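Local coordinates for protein putative adhesin (Bacteroides thetaiotaomicron, PDB 4QDG) that is a putative lipoprotein adhesin of the FimB/Mfa2 fimbrillin family, binds magnesium, and probably serves in pilus anchoring or assembly at the outer membrane, at residues A[223-228]-A[268-273]; A[23-28]-A[274-279]; A[185-190]-A[227-232]. All blocks are in the same frame, centred on the assembly; numbering follows the deposited sequence.

Contacts 1 and 2 meet on helix 269-275, their centres about 11 Å apart. A salt bridge from Arg225 to Asp274 joins them, and Phe272 packs on Trp279. Both touch the same magnesium ion. Contact 3 continues from contact 1 along the loop between strands 213-223 and 235-240, sharing Met227 and Val228; their centres lie about 10 Å apart. Contacts 2 and 3 do not touch, with centres about 20 Å apart. In chain order, residues 23-28 come first, then 185-190, 223-232 and 268-279. Contacts 1 and 2 bring two loops onto helix 269-275 at the magnesium site. Contact 3 ties a third loop to residues 227-232, farther from the metal.

Contact 1 (A[223-228]-A[268-273]); sequences TSRLMV and DSQEFL. With MG (magnesium ion), chain D.
In Gln270, chi1 of -165° sets CG anti to the backbone N, and a bend at chi2 (51°) turns the amide onto the backbone of residues 226-228. Both ends of that amide then bond to main chain. Gln270 NE2 donates to Leu226 O at 2.9 Å. The bond is nearly straight and lies in the carbonyl plane as well as the amide plane. Gln270 OE1 accepts from Val228 N at 3.2 Å, again in the plane of the accepting carbonyl. The selenomethionine Met227 sits between these two bonds, and its CB lies 3.5 Å from Gln270 OE1. Water 2 donates to both Gln270 OE1 and Val228 O, a second bridge between the same residues.

Beside the amide, Leu273 makes the apolar packing. Its CB points at the loop and lies 4.3 Å from Leu226 CB. The CD1 branch of Leu273 meets Val228 CG2 at 3.8 Å, the two side chains crossing at about a right angle. Arg225 makes the polar flank. It runs extended past the amide, with its guanidinium plane 80° from the amide plane. Asp274 OD1 pairs with Arg225 NE and accepts from Gln270 NE2, which is consistent with its orienting both side chains.

Water 1 accepts from Leu226 N and donates to Leu273 O. Leu273 O also binds the magnesium ion at 2.2 Å, with Glu276 O, Asn151 OD1 and water 3 as further ligands. The bonds at both ends of the Gln270 amide, with Asp274 as a second acceptor for NE2, hold its rotation and keep the loop against the helix. The metal would be expected to polarise the Leu273 carbonyl. Through water 1, Leu226 N is joined indirectly to this metal ligand.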
loop_
_atom_site.group_PDB
_atom_site.type_symbol
_atom_site.label_atom_id
_atom_site.label_comp_id
_atom_site.label_asym_id
_atom_site.label_seq_id
_atom_site.Cartn_x
_atom_site.Cartn_y
_atom_site.Cartn_z
ATOM N N THR A 223 -1.495 6.246 -1.685
ATOM C CA THR A 223 -2.440 5.548 -2.567
ATOM C C THR A 223 -2.717 4.126 -2.109
ATOM O O THR A 223 -2.035 3.586 -1.233
ATOM C CB THR A 223 -1.885 5.493 -4.031
ATOM O OG1 THR A 223 -0.852 4.508 -4.125
ATOM C CG2 THR A 223 -1.364 6.866 -4.566
ATOM N N SER A 224 -3.678 3.497 -2.774
ATOM C CA SER A 224 -4.010 2.100 -2.547
ATOM C C SER A 224 -3.016 1.237 -3.401
ATOM O O SER A 224 -1.959 1.734 -3.811
ATOM C CB SER A 224 -5.482 1.857 -2.885
ATOM O OG SER A 224 -5.894 0.523 -2.678
ATOM N N ARG A 225 -3.341 -0.036 -3.647
ATOM C CA ARG A 225 -2.442 -0.991 -4.303
ATOM C C ARG A 225 -2.049 -0.628 -5.754
ATOM O O ARG A 225 -2.887 -0.276 -6.600
ATOM C CB ARG A 225 -3.035 -2.406 -4.250
ATOM C CG ARG A 225 -2.020 -3.495 -4.470
ATOM C CD ARG A 225 -2.630 -4.867 -4.464
ATOM N NE ARG A 225 -1.622 -5.904 -4.721
ATOM C CZ ARG A 225 -1.908 -7.190 -4.904
ATOM N NH1 ARG A 225 -3.170 -7.605 -4.896
ATOM N NH2 ARG A 225 -0.937 -8.065 -5.128
ATOM N N LEU A 226 -0.744 -0.734 -6.013
ATOM C CA LEU A 226 -0.133 -0.550 -7.328
ATOM C C LEU A 226 -0.037 -1.922 -8.004
ATOM O O LEU A 226 0.619 -2.827 -7.476
ATOM C CB LEU A 226 1.245 0.087 -7.196
ATOM C CG LEU A 226 1.282 1.520 -6.647
ATOM C CD1 LEU A 226 2.753 1.965 -6.406
ATOM C CD2 LEU A 226 0.503 2.480 -7.587
HETATM N N MSE A 227 -0.781 -2.120 -9.104
HETATM C CA MSE A 227 -0.811 -3.382 -9.834
HETATM C C MSE A 227 -0.635 -3.212 -11.325
HETATM O O MSE A 227 -1.209 -2.305 -11.912
HETATM C CB MSE A 227 -2.155 -4.123 -9.623
HETATM C CG MSE A 227 -2.400 -4.559 -8.198
HETATM SE SE MSE A 227 -3.775 -5.930 -8.055
HETATM C CE MSE A 227 -2.703 -7.583 -8.610
ATOM N N VAL A 228 0.072 -4.154 -11.956
ATOM C CA VAL A 228 0.132 -4.252 -13.418
ATOM C C VAL A 228 -1.155 -4.996 -13.834
ATOM O O VAL A 228 -1.378 -6.121 -13.386
ATOM C CB VAL A 228 1.401 -5.001 -13.921
ATOM C CG1 VAL A 228 1.322 -5.243 -15.427
ATOM C CG2 VAL A 228 2.676 -4.251 -13.567
ATOM N N ASP A 268 9.728 -10.579 -9.512
ATOM C CA ASP A 268 8.441 -10.479 -10.173
ATOM C C ASP A 268 7.956 -9.020 -10.080
ATOM O O ASP A 268 8.170 -8.379 -9.048
ATOM C CB ASP A 268 7.427 -11.464 -9.568
ATOM C CG ASP A 268 6.058 -11.303 -10.178
ATOM O OD1 ASP A 268 5.935 -11.481 -11.418
ATOM O OD2 ASP A 268 5.137 -10.866 -9.455
ATOM N N SER A 269 7.373 -8.490 -11.171
ATOM C CA SER A 269 6.912 -7.095 -11.244
ATOM C C SER A 269 5.895 -6.758 -10.135
ATOM O O SER A 269 6.073 -5.752 -9.437
ATOM C CB SER A 269 6.335 -6.788 -12.617
ATOM O OG SER A 269 7.414 -6.679 -13.529
ATOM N N GLN A 270 4.890 -7.614 -9.940
ATOM C CA GLN A 270 3.861 -7.426 -8.902
ATOM C C GLN A 270 4.466 -7.505 -7.492
ATOM O O GLN A 270 4.115 -6.694 -6.635
ATOM C CB GLN A 270 2.688 -8.425 -9.052
ATOM C CG GLN A 270 1.470 -7.989 -8.216
ATOM C CD GLN A 270 1.073 -6.538 -8.472
ATOM O OE1 GLN A 270 0.763 -6.144 -9.599
ATOM N NE2 GLN A 270 1.146 -5.699 -7.449
ATOM N N GLU A 271 5.395 -8.446 -7.274
ATOM C CA GLU A 271 6.114 -8.622 -5.992
ATOM C C GLU A 271 6.863 -7.354 -5.609
ATOM O O GLU A 271 6.841 -6.962 -4.444
ATOM C CB GLU A 271 7.085 -9.807 -6.061
ATOM C CG GLU A 271 7.905 -9.995 -4.789
ATOM C CD GLU A 271 8.726 -11.268 -4.697
ATOM O OE1 GLU A 271 8.777 -12.024 -5.690
ATOM O OE2 GLU A 271 9.326 -11.510 -3.627
ATOM N N PHE A 272 7.548 -6.742 -6.580
ATOM C CA PHE A 272 8.275 -5.476 -6.436
ATOM C C PHE A 272 7.279 -4.362 -6.061
ATOM O O PHE A 272 7.527 -3.600 -5.109
ATOM C CB PHE A 272 9.019 -5.150 -7.764
ATOM C CG PHE A 272 9.665 -3.792 -7.826
ATOM C CD1 PHE A 272 10.840 -3.529 -7.130
ATOM C CD2 PHE A 272 9.079 -2.757 -8.557
ATOM C CE1 PHE A 272 11.430 -2.257 -7.168
ATOM C CE2 PHE A 272 9.668 -1.494 -8.598
ATOM C CZ PHE A 272 10.847 -1.260 -7.914
ATOM N N LEU A 273 6.141 -4.290 -6.782
ATOM C CA LEU A 273 5.124 -3.264 -6.496
ATOM C C LEU A 273 4.460 -3.471 -5.135
ATOM O O LEU A 273 4.009 -2.486 -4.536
ATOM C CB LEU A 273 4.059 -3.199 -7.578
ATOM C CG LEU A 273 4.535 -2.817 -8.981
ATOM C CD1 LEU A 273 3.452 -3.141 -10.005
ATOM C CD2 LEU A 273 4.956 -1.324 -9.043
HETATM MG MG MG D . 3.753 -1.382 -2.619
HETATM O O HOH W 1 1.251 -1.828 -3.983
HETATM O O HOH W 2 -0.113 -7.940 -11.484
HETATM O O HOH W 3 2.652 -1.767 -0.804
#

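Contact 2 (A[23-28]-A[274-279]); sequences YNMEYA and DRESEW. With MG (magnesium ion), chain D.
Arg275 is sandwiched between Tyr27 and Tyr23, and this is the tight part of the contact. Its guanidinium lies flat on the Tyr27 ring, the planes 19° apart. The geometry is that of a cation-pi pair, with Arg275 CZ 3.8 Å from the ring centroid. On the opposite face of the guanidinium comes Tyr23 CD1, but that ring is turned by 46°. Arg275 CG sits squarely over the Tyr23 ring in a CH-pi contact, 4.1 Å from the centroid. Extended from CG to NE (chi2 -169°), the arginine carries its head group between the rings. There Arg275 NH1 donates to Asn24 O at 2.8 Å. Tyr27 N reaches the same oxygen from the other face of its plane, closing a type I turn. Glu271 forms a salt bridge with Arg275 NE. Met25 SE packs on Arg275 CB at 3.7 Å, and Met25 CG lies by Glu276 OE1.

The solvent side is looser. Tyr27 is itself exposed, as is Glu26. Water 5 links Tyr23 OH to Asp274 OD2, whose carboxylate also pairs with Arg225. Water 6 accepts from Met25 N and donates to Glu26 OE1 and, weakly, to Arg275 O. Water 7 makes weak bonds to Glu26 and Glu276.

The loop after strand 15-20 thus covers the end of helix 269-275. Just beyond, Glu276 O binds magnesium, and strand 278-285 pairs in parallel with strand 140-159.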
loop_
_atom_site.group_PDB
_atom_site.type_symbol
_atom_site.label_atom_id
_atom_site.label_comp_id
_atom_site.label_asym_id
_atom_site.label_seq_id
_atom_site.Cartn_x
_atom_site.Cartn_y
_atom_site.Cartn_z
ATOM N N TYR A 23 6.802 -9.414 3.781
ATOM C CA TYR A 23 6.679 -9.104 2.347
ATOM C C TYR A 23 7.041 -7.633 2.049
ATOM O O TYR A 23 6.221 -6.819 1.617
ATOM C CB TYR A 23 5.271 -9.415 1.833
ATOM C CG TYR A 23 5.248 -9.843 0.383
ATOM C CD1 TYR A 23 6.017 -10.919 -0.062
ATOM C CD2 TYR A 23 4.423 -9.204 -0.542
ATOM C CE1 TYR A 23 5.965 -11.346 -1.389
ATOM C CE2 TYR A 23 4.369 -9.624 -1.873
ATOM C CZ TYR A 23 5.124 -10.710 -2.282
ATOM O OH TYR A 23 5.073 -11.148 -3.579
ATOM N N ASN A 24 8.291 -7.318 2.322
ATOM C CA ASN A 24 8.873 -6.006 2.164
ATOM C C ASN A 24 10.289 -6.188 1.578
ATOM O O ASN A 24 10.728 -7.321 1.376
ATOM C CB ASN A 24 8.858 -5.258 3.514
ATOM C CG ASN A 24 9.413 -6.046 4.677
ATOM O OD1 ASN A 24 10.528 -6.543 4.632
ATOM N ND2 ASN A 24 8.651 -6.165 5.748
HETATM N N MSE A 25 10.969 -5.081 1.255
HETATM C CA MSE A 25 12.287 -5.090 0.605
HETATM C C MSE A 25 13.398 -5.551 1.560
HETATM O O MSE A 25 14.490 -5.915 1.098
HETATM C CB MSE A 25 12.612 -3.702 0.000
HETATM C CG MSE A 25 11.659 -3.299 -1.116
HETATM SE SE MSE A 25 11.641 -4.542 -2.679
HETATM C CE MSE A 25 13.234 -3.917 -3.585
ATOM N N GLU A 26 13.108 -5.586 2.878
ATOM C CA GLU A 26 14.048 -6.031 3.913
ATOM C C GLU A 26 13.955 -7.523 4.115
ATOM O O GLU A 26 14.834 -8.097 4.754
ATOM C CB GLU A 26 13.782 -5.316 5.248
ATOM C CG GLU A 26 14.049 -3.811 5.214
ATOM C CD GLU A 26 13.138 -2.974 4.330
ATOM O OE1 GLU A 26 11.900 -3.031 4.522
ATOM O OE2 GLU A 26 13.668 -2.275 3.434
ATOM N N TYR A 27 12.890 -8.156 3.581
ATOM C CA TYR A 27 12.609 -9.590 3.718
ATOM C C TYR A 27 12.616 -9.982 5.228
ATOM O O TYR A 27 13.097 -11.053 5.619
ATOM C CB TYR A 27 13.624 -10.430 2.903
ATOM C CG TYR A 27 13.420 -10.377 1.405
ATOM C CD1 TYR A 27 13.861 -9.285 0.657
ATOM C CD2 TYR A 27 12.834 -11.442 0.724
ATOM C CE1 TYR A 27 13.705 -9.247 -0.727
ATOM C CE2 TYR A 27 12.670 -11.410 -0.661
ATOM C CZ TYR A 27 13.092 -10.304 -1.379
ATOM O OH TYR A 27 12.935 -10.275 -2.744
ATOM N N ALA A 28 12.112 -9.067 6.067
ATOM C CA ALA A 28 12.113 -9.243 7.503
ATOM C C ALA A 28 10.792 -8.805 8.125
ATOM O O ALA A 28 10.220 -7.789 7.731
ATOM C CB ALA A 28 13.281 -8.461 8.118
ATOM N N ASP A 274 4.412 -4.747 -4.637
ATOM C CA ASP A 274 3.846 -5.029 -3.315
ATOM C C ASP A 274 4.886 -4.911 -2.216
ATOM O O ASP A 274 4.568 -4.329 -1.189
ATOM C CB ASP A 274 3.183 -6.408 -3.235
ATOM C CG ASP A 274 2.058 -6.653 -4.202
ATOM O OD1 ASP A 274 1.260 -5.729 -4.418
ATOM O OD2 ASP A 274 1.938 -7.810 -4.699
ATOM N N ARG A 275 6.113 -5.425 -2.412
ATOM C CA ARG A 275 7.160 -5.369 -1.365
ATOM C C ARG A 275 7.599 -3.932 -1.033
ATOM O O ARG A 275 7.901 -3.644 0.108
ATOM C CB ARG A 275 8.404 -6.179 -1.749
ATOM C CG ARG A 275 8.241 -7.667 -1.597
ATOM C CD ARG A 275 9.594 -8.336 -1.749
ATOM N NE ARG A 275 9.476 -9.787 -1.666
ATOM C CZ ARG A 275 9.523 -10.493 -0.534
ATOM N NH1 ARG A 275 9.734 -9.886 0.632
ATOM N NH2 ARG A 275 9.386 -11.812 -0.565
ATOM N N GLU A 276 7.673 -3.071 -2.033
ATOM C CA GLU A 276 8.064 -1.698 -1.812
ATOM C C GLU A 276 6.827 -0.841 -1.584
ATOM O O GLU A 276 5.901 -0.875 -2.388
ATOM C CB GLU A 276 8.914 -1.142 -2.974
ATOM C CG GLU A 276 9.446 0.262 -2.690
ATOM C CD GLU A 276 10.304 0.353 -1.446
ATOM O OE1 GLU A 276 11.530 0.115 -1.555
ATOM O OE2 GLU A 276 9.749 0.638 -0.357
ATOM N N SER A 277 6.798 -0.098 -0.479
ATOM C CA SER A 277 5.653 0.762 -0.149
ATOM C C SER A 277 6.057 2.252 0.016
ATOM O O SER A 277 5.191 3.115 0.164
ATOM C CB SER A 277 4.976 0.257 1.122
ATOM O OG SER A 277 5.865 0.355 2.227
ATOM N N GLU A 278 7.360 2.530 0.023
ATOM C CA GLU A 278 7.918 3.864 0.188
ATOM C C GLU A 278 8.659 4.190 -1.069
ATOM O O GLU A 278 9.645 3.538 -1.374
ATOM C CB GLU A 278 8.810 3.961 1.452
ATOM C CG GLU A 278 8.056 3.838 2.777
ATOM C CD GLU A 278 7.065 4.930 3.161
ATOM O OE1 GLU A 278 7.211 6.075 2.675
ATOM O OE2 GLU A 278 6.160 4.647 3.984
ATOM N N TRP A 279 8.106 5.117 -1.870
ATOM C CA TRP A 279 8.642 5.491 -3.174
ATOM C C TRP A 279 9.025 6.942 -3.226
ATOM O O TRP A 279 8.357 7.785 -2.618
ATOM C CB TRP A 279 7.575 5.237 -4.250
ATOM C CG TRP A 279 6.982 3.855 -4.255
ATOM C CD1 TRP A 279 5.840 3.449 -3.627
ATOM C CD2 TRP A 279 7.445 2.729 -5.012
ATOM N NE1 TRP A 279 5.592 2.127 -3.901
ATOM C CE2 TRP A 279 6.554 1.659 -4.758
ATOM C CE3 TRP A 279 8.562 2.504 -5.843
ATOM C CZ2 TRP A 279 6.719 0.392 -5.338
ATOM C CZ3 TRP A 279 8.728 1.248 -6.413
ATOM C CH2 TRP A 279 7.814 0.209 -6.153
HETATM MG MG MG D . 3.753 -1.382 -2.619
HETATM O O HOH W 4 3.726 -5.969 0.828
HETATM O O HOH W 5 2.864 -10.226 -4.847
HETATM O O HOH W 6 10.278 -2.388 2.129
HETATM O O HOH W 7 13.119 0.407 1.326
HETATM O O HOH W 3 2.652 -1.767 -0.804
#

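Contact 3 (A[185-190]-A[227-232]); sequences NNLLEN and MVRDWY
Leu187 is central, between Met227, Arg229 and Trp231. Leu187 CD1 meets Met227 CG at 3.7 Å, and it stands over the centre of the Arg229 guanidinium, 3.7 Å from Arg229 CZ. Leu187 CB lies 3.9 Å from Trp231 CZ2, and Leu187 O approaches the edge of the indole near its plane. Water 8 donates to Leu187 O and accepts weakly from Trp231 NE1, bridging the two segments. One face of the indole takes Glu189 CB in a CH-pi contact, 4.0 Å from the centroid of the six-membered ring. The Glu189 chain continues extended beneath the ring, its carboxylate only 11° from parallel with it. Arg229 NE lies over the opposite face. Asn186 OD1 approaches Met227 SE at 3.5 Å.

Further bonds position these groups. Arg229 NH1 donates to Met227 O at 2.9 Å, in the guanidinium plane, while Arg229 NH2 forms a salt bridge with Asp176. Trp231 takes chi1 of 53°, which puts CG between its backbone N and carbonyl carbon and lays the indole between Arg229 and Glu189.

This surface contact joins two loops. One runs from strand 180-181 to strand 193-195, and Leu187 also packs on Phe181 there. The other links strands 213-223 and 235-240, and continues from the part that packs on helix 269-275.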
loop_
_atom_site.group_PDB
_atom_site.type_symbol
_atom_site.label_atom_id
_atom_site.label_comp_id
_atom_site.label_asym_id
_atom_site.label_seq_id
_atom_site.Cartn_x
_atom_site.Cartn_y
_atom_site.Cartn_z
ATOM N N ASN A 185 -7.788 -10.179 -2.657
ATOM C CA ASN A 185 -6.973 -8.981 -2.585
ATOM C C ASN A 185 -6.674 -8.378 -3.994
ATOM O O ASN A 185 -5.945 -7.379 -4.096
ATOM C CB ASN A 185 -5.668 -9.220 -1.797
ATOM C CG ASN A 185 -5.123 -7.968 -1.212
ATOM O OD1 ASN A 185 -5.849 -7.161 -0.599
ATOM N ND2 ASN A 185 -3.836 -7.757 -1.439
ATOM N N ASN A 186 -7.265 -8.946 -5.061
ATOM C CA ASN A 186 -7.092 -8.370 -6.387
ATOM C C ASN A 186 -7.967 -7.091 -6.507
ATOM O O ASN A 186 -8.973 -6.957 -5.790
ATOM C CB ASN A 186 -7.477 -9.403 -7.479
ATOM C CG ASN A 186 -7.045 -9.025 -8.901
ATOM O OD1 ASN A 186 -6.277 -8.072 -9.129
ATOM N ND2 ASN A 186 -7.522 -9.776 -9.901
ATOM N N LEU A 187 -7.597 -6.162 -7.412
ATOM C CA LEU A 187 -8.393 -4.951 -7.601
ATOM C C LEU A 187 -9.583 -5.222 -8.488
ATOM O O LEU A 187 -9.490 -6.008 -9.432
ATOM C CB LEU A 187 -7.566 -3.790 -8.207
ATOM C CG LEU A 187 -6.395 -3.288 -7.373
ATOM C CD1 LEU A 187 -5.474 -2.418 -8.210
ATOM C CD2 LEU A 187 -6.871 -2.595 -6.041
ATOM N N LEU A 188 -10.703 -4.552 -8.183
ATOM C CA LEU A 188 -11.941 -4.605 -8.953
ATOM C C LEU A 188 -12.201 -3.253 -9.606
ATOM O O LEU A 188 -12.190 -2.253 -8.904
ATOM C CB LEU A 188 -13.122 -4.974 -8.051
ATOM C CG LEU A 188 -13.246 -6.422 -7.590
ATOM C CD1 LEU A 188 -14.395 -6.550 -6.618
ATOM C CD2 LEU A 188 -13.499 -7.383 -8.762
ATOM N N GLU A 189 -12.490 -3.214 -10.913
ATOM C CA GLU A 189 -12.769 -1.959 -11.634
ATOM C C GLU A 189 -13.980 -1.240 -11.014
ATOM O O GLU A 189 -15.060 -1.817 -10.923
ATOM C CB GLU A 189 -12.967 -2.227 -13.132
ATOM C CG GLU A 189 -12.823 -0.970 -13.971
ATOM C CD GLU A 189 -12.720 -1.155 -15.475
ATOM O OE1 GLU A 189 -12.597 -2.314 -15.936
ATOM O OE2 GLU A 189 -12.769 -0.133 -16.195
ATOM N N ASN A 190 -13.772 -0.006 -10.529
ATOM C CA ASN A 190 -14.800 0.739 -9.802
ATOM C C ASN A 190 -14.907 2.212 -10.259
ATOM O O ASN A 190 -15.754 2.962 -9.757
ATOM C CB ASN A 190 -14.474 0.672 -8.297
ATOM C CG ASN A 190 -15.606 1.107 -7.394
ATOM O OD1 ASN A 190 -16.706 0.556 -7.422
ATOM N ND2 ASN A 190 -15.383 2.139 -6.613
HETATM N N MSE A 227 -0.781 -2.120 -9.104
HETATM C CA MSE A 227 -0.811 -3.382 -9.834
HETATM C C MSE A 227 -0.635 -3.212 -11.325
HETATM O O MSE A 227 -1.209 -2.305 -11.912
HETATM C CB MSE A 227 -2.155 -4.123 -9.623
HETATM C CG MSE A 227 -2.400 -4.559 -8.198
HETATM SE SE MSE A 227 -3.775 -5.930 -8.055
HETATM C CE MSE A 227 -2.703 -7.583 -8.610
ATOM N N VAL A 228 0.072 -4.154 -11.956
ATOM C CA VAL A 228 0.132 -4.252 -13.418
ATOM C C VAL A 228 -1.155 -4.996 -13.834
ATOM O O VAL A 228 -1.378 -6.121 -13.386
ATOM C CB VAL A 228 1.401 -5.001 -13.921
ATOM C CG1 VAL A 228 1.322 -5.243 -15.427
ATOM C CG2 VAL A 228 2.676 -4.251 -13.567
ATOM N N ARG A 229 -2.004 -4.377 -14.629
ATOM C CA ARG A 229 -3.219 -5.026 -15.153
ATOM C C ARG A 229 -3.544 -4.422 -16.499
ATOM O O ARG A 229 -3.098 -3.313 -16.778
ATOM C CB ARG A 229 -4.417 -4.955 -14.193
ATOM C CG ARG A 229 -4.869 -3.541 -13.895
ATOM C CD ARG A 229 -5.198 -3.442 -12.435
ATOM N NE ARG A 229 -5.835 -2.168 -12.085
ATOM C CZ ARG A 229 -5.190 -1.108 -11.612
ATOM N NH1 ARG A 229 -3.871 -1.117 -11.508
ATOM N NH2 ARG A 229 -5.858 -0.030 -11.243
ATOM N N ASP A 230 -4.285 -5.141 -17.346
ATOM C CA ASP A 230 -4.537 -4.622 -18.686
ATOM C C ASP A 230 -5.732 -3.635 -18.726
ATOM O O ASP A 230 -5.890 -2.977 -19.745
ATOM C CB ASP A 230 -4.657 -5.752 -19.755
ATOM C CG ASP A 230 -5.656 -6.866 -19.507
ATOM O OD1 ASP A 230 -6.686 -6.614 -18.832
ATOM O OD2 ASP A 230 -5.442 -7.986 -20.036
ATOM N N TRP A 231 -6.502 -3.473 -17.621
ATOM C CA TRP A 231 -7.671 -2.578 -17.621
ATOM C C TRP A 231 -7.411 -1.173 -17.043
ATOM O O TRP A 231 -8.250 -0.296 -17.214
ATOM C CB TRP A 231 -8.897 -3.226 -16.941
ATOM C CG TRP A 231 -8.673 -3.758 -15.557
ATOM C CD1 TRP A 231 -8.340 -5.039 -15.220
ATOM C CD2 TRP A 231 -8.895 -3.060 -14.324
ATOM N NE1 TRP A 231 -8.287 -5.170 -13.849
ATOM C CE2 TRP A 231 -8.663 -3.979 -13.274
ATOM C CE3 TRP A 231 -9.251 -1.736 -13.999
ATOM C CZ2 TRP A 231 -8.773 -3.618 -11.921
ATOM C CZ3 TRP A 231 -9.350 -1.382 -12.658
ATOM C CH2 TRP A 231 -9.108 -2.316 -11.637
ATOM N N TYR A 232 -6.264 -0.933 -16.406
ATOM C CA TYR A 232 -5.931 0.406 -15.938
ATOM C C TYR A 232 -4.446 0.624 -15.937
ATOM O O TYR A 232 -3.683 -0.238 -15.529
ATOM C CB TYR A 232 -6.524 0.797 -14.561
ATOM C CG TYR A 232 -6.864 2.273 -14.541
ATOM C CD1 TYR A 232 -8.044 2.736 -15.110
ATOM C CD2 TYR A 232 -5.942 3.219 -14.092
ATOM C CE1 TYR A 232 -8.322 4.093 -15.200
ATOM C CE2 TYR A 232 -6.202 4.583 -14.197
ATOM C CZ TYR A 232 -7.410 5.012 -14.731
ATOM O OH TYR A 232 -7.733 6.336 -14.863
HETATM O O HOH W 8 -9.318 -7.191 -12.196
#